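Local coordinates for protein glycerophosphoryl diester phosphodiesterase (Agrobacterium tumefaciens str. C58, PDB 3KS6) that belongs to the glycerophosphoryl diester phosphodiesterase family, adopts a TIM-barrel fold and holds a magnesium ion at a site of acidic side chains, at residues V187-A192 with P215-K220; T3-H8 with K227-D232. All coordinates share one frame; numbering follows the deposited sequence.

Contact 1 of 2, residues V187-A192 with P215-K220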
ATOM      1  N   VAL A 187      -4.027   6.276   8.584  1.00 17.64           N
ATOM      2  CA  VAL A 187      -4.531   5.546   9.742  1.00 17.92           C
ATOM      3  C   VAL A 187      -5.587   4.520   9.314  1.00 19.13           C
ATOM      4  O   VAL A 187      -6.292   4.696   8.277  1.00 17.47           O
ATOM      5  CB  VAL A 187      -5.122   6.526  10.849  1.00 18.97           C
ATOM      6  CG1 VAL A 187      -4.108   7.648  11.195  1.00 14.52           C
ATOM      7  CG2 VAL A 187      -6.469   7.155  10.432  1.00 15.87           C
ATOM      8  N   HIS A 188      -5.744   3.453  10.126  1.00 16.20           N
ATOM      9  CA  HIS A 188      -6.840   2.495   9.943  1.00 17.20           C
ATOM     10  C   HIS A 188      -8.160   3.267   9.950  1.00 16.09           C
ATOM     11  O   HIS A 188      -8.385   4.100  10.817  1.00 17.84           O
ATOM     12  CB  HIS A 188      -6.853   1.489  11.083  1.00 16.71           C
ATOM     13  CG  HIS A 188      -7.705   0.277  10.843  1.00 17.40           C
ATOM     14  ND1 HIS A 188      -9.080   0.327  10.698  1.00 20.51           N
ATOM     15  CD2 HIS A 188      -7.366  -1.023  10.725  1.00 20.80           C
ATOM     16  CE1 HIS A 188      -9.542  -0.895  10.482  1.00 21.00           C
ATOM     17  NE2 HIS A 188      -8.525  -1.733  10.501  1.00 22.15           N
ATOM     18  N   ILE A 189      -9.043   2.968   8.999  1.00 17.53           N
ATOM     19  CA  ILE A 189     -10.322   3.676   8.878  1.00 17.34           C
ATOM     20  C   ILE A 189     -11.115   3.670  10.180  1.00 18.09           C
ATOM     21  O   ILE A 189     -11.776   4.642  10.518  1.00 20.36           O
ATOM     22  CB  ILE A 189     -11.182   3.060   7.693  1.00 16.85           C
ATOM     23  CG1 ILE A 189     -12.447   3.884   7.405  1.00 22.11           C
ATOM     24  CG2 ILE A 189     -11.511   1.592   7.941  1.00 16.55           C
ATOM     25  CD1 ILE A 189     -12.205   5.335   7.190  1.00 16.57           C
ATOM     26  N   ASP A 190     -11.060   2.567  10.922  1.00 17.47           N
ATOM     27  CA  ASP A 190     -11.816   2.464  12.181  1.00 18.99           C
ATOM     28  C   ASP A 190     -11.281   3.378  13.287  1.00 21.99           C
ATOM     29  O   ASP A 190     -11.972   3.560  14.271  1.00 23.32           O
ATOM     30  CB  ASP A 190     -11.899   1.014  12.691  1.00 18.41           C
ATOM     31  CG  ASP A 190     -12.726   0.090  11.787  1.00 22.06           C
ATOM     32  OD1 ASP A 190     -13.538   0.581  10.965  1.00 24.06           O
ATOM     33  OD2 ASP A 190     -12.536  -1.132  11.936  1.00 25.65           O
ATOM     34  N   THR A 191     -10.066   3.926  13.127  1.00 19.25           N
ATOM     35  CA  THR A 191      -9.505   4.907  14.042  1.00 19.85           C
ATOM     36  C   THR A 191      -9.640   6.371  13.584  1.00 19.68           C
ATOM     37  O   THR A 191      -9.266   7.302  14.293  1.00 20.01           O
ATOM     38  CB  THR A 191      -8.033   4.591  14.373  1.00 17.28           C
ATOM     39  OG1 THR A 191      -7.195   4.842  13.231  1.00 20.36           O
ATOM     40  CG2 THR A 191      -7.890   3.136  14.860  1.00 20.20           C
ATOM     41  N   ALA A 192     -10.201   6.589  12.407  1.00 21.16           N
ATOM     42  CA  ALA A 192     -10.367   7.906  11.861  1.00 18.54           C
ATOM     43  C   ALA A 192     -11.680   8.494  12.333  1.00 21.12           C
ATOM     44  O   ALA A 192     -12.653   7.767  12.537  1.00 22.80           O
ATOM     45  CB  ALA A 192     -10.373   7.839  10.303  1.00 18.55           C
ATOM     46  N   PRO A 215     -18.834  -1.458   2.970  1.00 27.23           N
ATOM     47  CA  PRO A 215     -19.531  -0.271   2.562  1.00 27.08           C
ATOM     48  C   PRO A 215     -19.541   0.829   3.574  1.00 25.55           C
ATOM     49  O   PRO A 215     -19.405   1.990   3.187  1.00 29.19           O
ATOM     50  CB  PRO A 215     -20.979  -0.771   2.323  1.00 28.98           C
ATOM     51  CG  PRO A 215     -20.817  -2.175   1.970  1.00 29.57           C
ATOM     52  CD  PRO A 215     -19.663  -2.662   2.786  1.00 28.85           C
ATOM     53  N   SER A 216     -19.737   0.497   4.856  1.00 25.61           N
ATOM     54  CA  SER A 216     -19.783   1.526   5.889  1.00 28.82           C
ATOM     55  C   SER A 216     -18.416   2.227   6.011  1.00 23.97           C
ATOM     56  O   SER A 216     -18.353   3.445   6.181  1.00 26.53           O
ATOM     57  CB  SER A 216     -20.208   0.943   7.245  1.00 31.29           C
ATOM     58  OG  SER A 216     -19.514  -0.256   7.513  1.00 40.70           O
ATOM     59  N   GLN A 217     -17.354   1.445   5.951  1.00 23.59           N
ATOM     60  CA  GLN A 217     -15.987   1.996   6.057  1.00 22.48           C
ATOM     61  C   GLN A 217     -15.628   2.871   4.852  1.00 21.79           C
ATOM     62  O   GLN A 217     -15.079   3.940   4.996  1.00 22.17           O
ATOM     63  CB  GLN A 217     -14.984   0.860   6.146  1.00 23.10           C
ATOM     64  CG  GLN A 217     -14.921   0.228   7.499  1.00 22.61           C
ATOM     65  CD  GLN A 217     -14.070  -0.990   7.508  1.00 20.87           C
ATOM     66  OE1 GLN A 217     -13.999  -1.746   6.525  1.00 21.65           O
ATOM     67  NE2 GLN A 217     -13.403  -1.216   8.650  1.00 20.44           N
ATOM     68  N   ILE A 218     -15.931   2.371   3.658  1.00 22.62           N
ATOM     69  CA  ILE A 218     -15.756   3.127   2.436  1.00 21.58           C
ATOM     70  C   ILE A 218     -16.554   4.428   2.479  1.00 23.36           C
ATOM     71  O   ILE A 218     -16.005   5.493   2.196  1.00 21.68           O
ATOM     72  CB  ILE A 218     -16.132   2.297   1.184  1.00 22.29           C
ATOM     73  CG1 ILE A 218     -15.160   1.114   0.984  1.00 20.47           C
ATOM     74  CG2 ILE A 218     -16.192   3.217  -0.066  1.00 22.48           C
ATOM     75  CD1 ILE A 218     -15.647   0.040   0.016  1.00 17.80           C
ATOM     76  N   THR A 219     -17.827   4.351   2.876  1.00 23.30           N
ATOM     77  CA  THR A 219     -18.677   5.550   2.942  1.00 24.35           C
ATOM     78  C   THR A 219     -18.169   6.529   4.011  1.00 22.39           C
ATOM     79  O   THR A 219     -18.208   7.744   3.835  1.00 25.37           O
ATOM     80  CB  THR A 219     -20.159   5.147   3.210  1.00 24.03           C
ATOM     81  OG1 THR A 219     -20.656   4.404   2.094  1.00 26.29           O
ATOM     82  CG2 THR A 219     -20.993   6.389   3.460  1.00 27.35           C
ATOM     83  N   LYS A 220     -17.625   6.003   5.115  1.00 23.94           N
ATOM     84  CA  LYS A 220     -17.069   6.877   6.136  1.00 22.12           C
ATOM     85  C   LYS A 220     -15.889   7.669   5.555  1.00 21.49           C
ATOM     86  O   LYS A 220     -15.775   8.877   5.757  1.00 23.94           O
ATOM     87  CB  LYS A 220     -16.626   6.065   7.340  1.00 22.24           C
ATOM     88  CG  LYS A 220     -15.856   6.816   8.379  1.00 24.36           C
ATOM     89  CD  LYS A 220     -15.462   5.846   9.488  1.00 28.13           C
ATOM     90  CE  LYS A 220     -14.631   6.528  10.529  1.00 23.44           C
ATOM     91  NZ  LYS A 220     -14.291   5.563  11.626  1.00 21.25           N
TER
HETATM   92  O   HOH W   1     -14.924   2.783  10.804  1.00 31.68           O
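The side-chain amide of Gln-217 meets the carboxylate of Asp-190 with their planes 36° apart. Gln-217 NE2 gives OD1 of Asp-190 a nearly straight hydrogen bond of 2.9 Å (N-H...O 175°). The acceptor lies in the amide plane, but the donor approaches the syn side of OD1 from well out of the carboxylate plane. CG2 of Ile-189 sits over the same amide, 3.5 Å from Gln-217 NE2. The amide nitrogen also stands at the edge of the His-188 ring, 4.3 Å from CE1. In that ring plane, ND1 of His-188 accepts from Asp-190 N at 3.0 Å. The amide oxygen of Gln-217 is held by the backbone nitrogens of His-213 and Thr-214. In the TIM barrel, this contact joins the turn after strand 184-188 to the start of helix 215-224. Strand 206-210 comes between them in the chain. Lys-220 makes the second link. Its chain is fully extended, with CG anti to the backbone N (chi1 171°), and runs antiparallel to the Ile-189 side chain. Lys-220 NZ donates hydrogen bonds to Ile-189 O and Ala-192 O, 2.9 Å each. Ile-189 O also accepts from Ala-192 N, on the other face of its carbonyl plane. One water takes a bond from Lys-220 NZ and donates to Asp-190 OD1 at 2.6 Å, so that oxygen is gripped by both the water and the amide.

Contact 2 of 2, residues T3-H8 with K227-D232. With ACT (acetate ion), chain H.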
ATOM      1  N   THR A   3     -11.312  12.369  -3.072  1.00 22.41           N
ATOM      2  CA  THR A   3     -10.845  11.226  -2.299  1.00 20.61           C
ATOM      3  C   THR A   3     -10.412  10.162  -3.294  1.00 22.28           C
ATOM      4  O   THR A   3     -11.226   9.664  -4.056  1.00 22.85           O
ATOM      5  CB  THR A   3     -11.938  10.703  -1.381  1.00 21.44           C
ATOM      6  OG1 THR A   3     -12.230  11.711  -0.418  1.00 20.82           O
ATOM      7  CG2 THR A   3     -11.484   9.418  -0.630  1.00 18.35           C
ATOM      8  N   ARG A   4      -9.128   9.807  -3.244  1.00 21.70           N
ATOM      9  CA  ARG A   4      -8.541   8.840  -4.150  1.00 20.36           C
ATOM     10  C   ARG A   4      -8.738   7.426  -3.602  1.00 19.52           C
ATOM     11  O   ARG A   4      -8.867   7.228  -2.376  1.00 20.20           O
ATOM     12  CB  ARG A   4      -7.064   9.139  -4.386  1.00 21.41           C
ATOM     13  CG  ARG A   4      -6.804  10.470  -5.086  1.00 25.35           C
ATOM     14  CD  ARG A   4      -5.399  11.017  -4.854  1.00 27.88           C
ATOM     15  NE  ARG A   4      -4.356  10.157  -5.428  1.00 27.67           N
ATOM     16  CZ  ARG A   4      -4.045  10.105  -6.724  1.00 32.88           C
ATOM     17  NH1 ARG A   4      -4.682  10.851  -7.619  1.00 28.64           N
ATOM     18  NH2 ARG A   4      -3.081   9.291  -7.139  1.00 27.75           N
ATOM     19  N   ILE A   5      -8.821   6.473  -4.527  1.00 18.25           N
ATOM     20  CA  ILE A   5      -9.026   5.068  -4.225  1.00 16.41           C
ATOM     21  C   ILE A   5      -7.783   4.281  -4.626  1.00 20.28           C
ATOM     22  O   ILE A   5      -7.316   4.388  -5.782  1.00 18.79           O
ATOM     23  CB  ILE A   5     -10.223   4.478  -4.978  1.00 18.13           C
ATOM     24  CG1 ILE A   5     -11.526   5.085  -4.465  1.00 19.41           C
ATOM     25  CG2 ILE A   5     -10.277   2.927  -4.807  1.00 18.04           C
ATOM     26  CD1 ILE A   5     -12.749   4.698  -5.282  1.00 19.03           C
ATOM     27  N   ALA A   6      -7.266   3.477  -3.684  1.00 19.74           N
ATOM     28  CA  ALA A   6      -6.145   2.583  -3.951  1.00 13.98           C
ATOM     29  C   ALA A   6      -6.577   1.134  -3.751  1.00 17.28           C
ATOM     30  O   ALA A   6      -7.127   0.800  -2.730  1.00 18.42           O
ATOM     31  CB  ALA A   6      -4.915   2.907  -3.057  1.00 15.00           C
ATOM     32  N   SER A   7      -6.301   0.274  -4.724  1.00 16.96           N
ATOM     33  CA  SER A   7      -6.698  -1.123  -4.663  1.00 15.02           C
ATOM     34  C   SER A   7      -5.694  -1.917  -3.826  1.00 16.49           C
ATOM     35  O   SER A   7      -4.549  -2.071  -4.230  1.00 16.15           O
ATOM     36  CB  SER A   7      -6.737  -1.684  -6.074  1.00 15.43           C
ATOM     37  OG  SER A   7      -7.030  -3.061  -6.131  1.00 18.72           O
ATOM     38  N   HIS A   8      -6.145  -2.426  -2.672  1.00 18.05           N
ATOM     39  CA  HIS A   8      -5.271  -3.058  -1.671  1.00 18.03           C
ATOM     40  C   HIS A   8      -4.832  -4.418  -2.151  1.00 16.46           C
ATOM     41  O   HIS A   8      -5.640  -5.320  -2.301  1.00 16.73           O
ATOM     42  CB  HIS A   8      -6.000  -3.143  -0.324  1.00 21.64           C
ATOM     43  CG  HIS A   8      -5.136  -3.575   0.831  1.00 19.30           C
ATOM     44  ND1 HIS A   8      -5.427  -4.677   1.620  1.00 20.70           N
ATOM     45  CD2 HIS A   8      -4.008  -3.027   1.350  1.00 19.29           C
ATOM     46  CE1 HIS A   8      -4.491  -4.802   2.546  1.00 22.62           C
ATOM     47  NE2 HIS A   8      -3.638  -3.798   2.432  1.00 19.10           N
ATOM     48  N   LYS A 227      -7.861  12.042   1.960  1.00 19.33           N
ATOM     49  CA  LYS A 227      -7.082  12.144   0.744  1.00 18.61           C
ATOM     50  C   LYS A 227      -7.173  10.896  -0.100  1.00 20.14           C
ATOM     51  O   LYS A 227      -7.302  10.966  -1.331  1.00 18.82           O
ATOM     52  CB  LYS A 227      -5.599  12.438   1.072  1.00 19.34           C
ATOM     53  CG  LYS A 227      -4.742  12.597  -0.151  1.00 16.98           C
ATOM     54  CD  LYS A 227      -3.271  12.934   0.211  1.00 21.47           C
ATOM     55  CE  LYS A 227      -2.392  13.007  -1.047  1.00 24.53           C
ATOM     56  NZ  LYS A 227      -1.050  13.498  -0.665  1.00 19.25           N
ATOM     57  N   VAL A 228      -7.052   9.734   0.549  1.00 18.42           N
ATOM     58  CA  VAL A 228      -6.973   8.471  -0.146  1.00 16.95           C
ATOM     59  C   VAL A 228      -7.307   7.402   0.874  1.00 18.88           C
ATOM     60  O   VAL A 228      -7.123   7.640   2.096  1.00 17.77           O
ATOM     61  CB  VAL A 228      -5.552   8.221  -0.680  1.00 15.34           C
ATOM     62  CG1 VAL A 228      -4.511   8.247   0.469  1.00 14.70           C
ATOM     63  CG2 VAL A 228      -5.463   6.886  -1.499  1.00 16.28           C
ATOM     64  N   PHE A 229      -7.812   6.270   0.378  1.00 17.01           N
ATOM     65  CA  PHE A 229      -7.946   5.053   1.198  1.00 14.45           C
ATOM     66  C   PHE A 229      -7.612   3.840   0.393  1.00 17.41           C
ATOM     67  O   PHE A 229      -7.836   3.817  -0.824  1.00 17.60           O
ATOM     68  CB  PHE A 229      -9.329   4.914   1.848  1.00 18.19           C
ATOM     69  CG  PHE A 229     -10.479   4.788   0.869  1.00 17.53           C
ATOM     70  CD1 PHE A 229     -10.900   3.548   0.471  1.00 16.80           C
ATOM     71  CD2 PHE A 229     -11.177   5.911   0.425  1.00 19.58           C
ATOM     72  CE1 PHE A 229     -11.964   3.391  -0.473  1.00 15.26           C
ATOM     73  CE2 PHE A 229     -12.268   5.785  -0.468  1.00 19.75           C
ATOM     74  CZ  PHE A 229     -12.658   4.526  -0.907  1.00 16.14           C
ATOM     75  N   THR A 230      -7.009   2.840   1.045  1.00 15.37           N
ATOM     76  CA  THR A 230      -6.835   1.526   0.436  1.00 18.16           C
ATOM     77  C   THR A 230      -8.044   0.642   0.772  1.00 17.75           C
ATOM     78  O   THR A 230      -8.667   0.764   1.827  1.00 19.02           O
ATOM     79  CB  THR A 230      -5.586   0.823   0.874  1.00 19.51           C
ATOM     80  OG1 THR A 230      -5.613   0.640   2.300  1.00 20.29           O
ATOM     81  CG2 THR A 230      -4.310   1.629   0.391  1.00 16.99           C
ATOM     82  N   THR A 231      -8.399  -0.220  -0.180  1.00 16.29           N
ATOM     83  CA  THR A 231      -9.564  -1.113  -0.048  1.00 15.35           C
ATOM     84  C   THR A 231      -9.362  -2.446  -0.726  1.00 14.51           C
ATOM     85  O   THR A 231      -8.820  -2.544  -1.827  1.00 15.87           O
ATOM     86  CB  THR A 231     -10.879  -0.466  -0.621  1.00 17.14           C
ATOM     87  OG1 THR A 231     -12.030  -1.339  -0.454  1.00 18.55           O
ATOM     88  CG2 THR A 231     -10.708  -0.083  -2.105  1.00 18.45           C
ATOM     89  N   ASP A 232      -9.832  -3.488  -0.059  1.00 16.31           N
ATOM     90  CA  ASP A 232      -9.873  -4.833  -0.625  1.00 16.16           C
ATOM     91  C   ASP A 232     -11.052  -5.041  -1.569  1.00 16.90           C
ATOM     92  O   ASP A 232     -11.156  -6.121  -2.162  1.00 17.94           O
ATOM     93  CB  ASP A 232      -9.966  -5.902   0.484  1.00 17.97           C
ATOM     94  CG  ASP A 232      -8.646  -6.184   1.140  1.00 23.95           C
ATOM     95  OD1 ASP A 232      -7.592  -5.805   0.582  1.00 20.14           O
ATOM     96  OD2 ASP A 232      -8.685  -6.832   2.217  1.00 19.61           O
TER
HETATM   97  C   ACT H 253      -2.606  -3.877   5.838  1.00 28.99           C
HETATM   98  O   ACT H 253      -3.846  -3.875   6.065  1.00 32.51           O
HETATM   99  OXT ACT H 253      -2.183  -4.473   4.811  1.00 21.85           O
HETATM  100  CH3 ACT H 253      -1.646  -3.196   6.764  1.00 32.36           C
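Arg-4, Ala-6 and His-8 zip strand 4-8 to strand 228-231 in parallel register. Their nitrogens donate to Lys-227 O, Phe-229 O and Thr-231 O, and Phe-229 N and Thr-231 N return bonds to Arg-4 O and Ala-6 O. These are the first and last strands of the TIM barrel, so their pairing closes it. The packing is tight on the face turned to helices 215-224 and 234-249. CG2 of Thr-3 meets the edge of the Phe-229 ring, 3.7 Å from CD2. Ile-5 runs along the Phe-229 side chain, its CG1 3.8 Å from Phe-229 CZ. On the other face, small groups meet: Ala-6 CB is 3.7 Å from Thr-230 CG2. The charged ends are looser: partly exposed Arg-4 turns to Glu-33, and Lys-227 to Glu-184 and Asp-206. His-8 is partly exposed but firmly held on its Asp-232 side. Its chi1 of -171° swings the ring away from its own backbone N and brings ND1 beside Asp-232. ND1 of His-8 gives OD1 of Asp-232 a hydrogen bond of 2.7 Å, in the ring plane, on the syn side of OD1 but well out of the carboxylate plane. Thr-12 holds the same oxygen. NE2 of His-8 bonds OXT of the acetate, probably from the crystallisation liquor, at 2.9 Å. The bond at ND1 probably restrains the ring's rotation and leaves NE2 facing the acetate, close to the magnesium ion.

In the fold
Contacts 1 and 2 lie on the same side of the chain's centre, with their own centres about 11 Å apart. Helix 215-224 joins them: it belongs to contact 1 and is followed in the chain, after a short loop, by strand 228-231 of contact 2. The two meet where Ile-218 CG2 packs on Phe-229 CZ at 3.9 Å. His-213 forms a second bridge, its N bonded to Gln-217 and its ND1 to the backbone N of Asp-232. Their relation to the metal differs. Glu-35, Asp-37 and Glu-105 bind the magnesium ion. The side chain of His-8 is about 4 Å from the magnesium ion. The side chain of His-188 is about 12 Å from the magnesium ion.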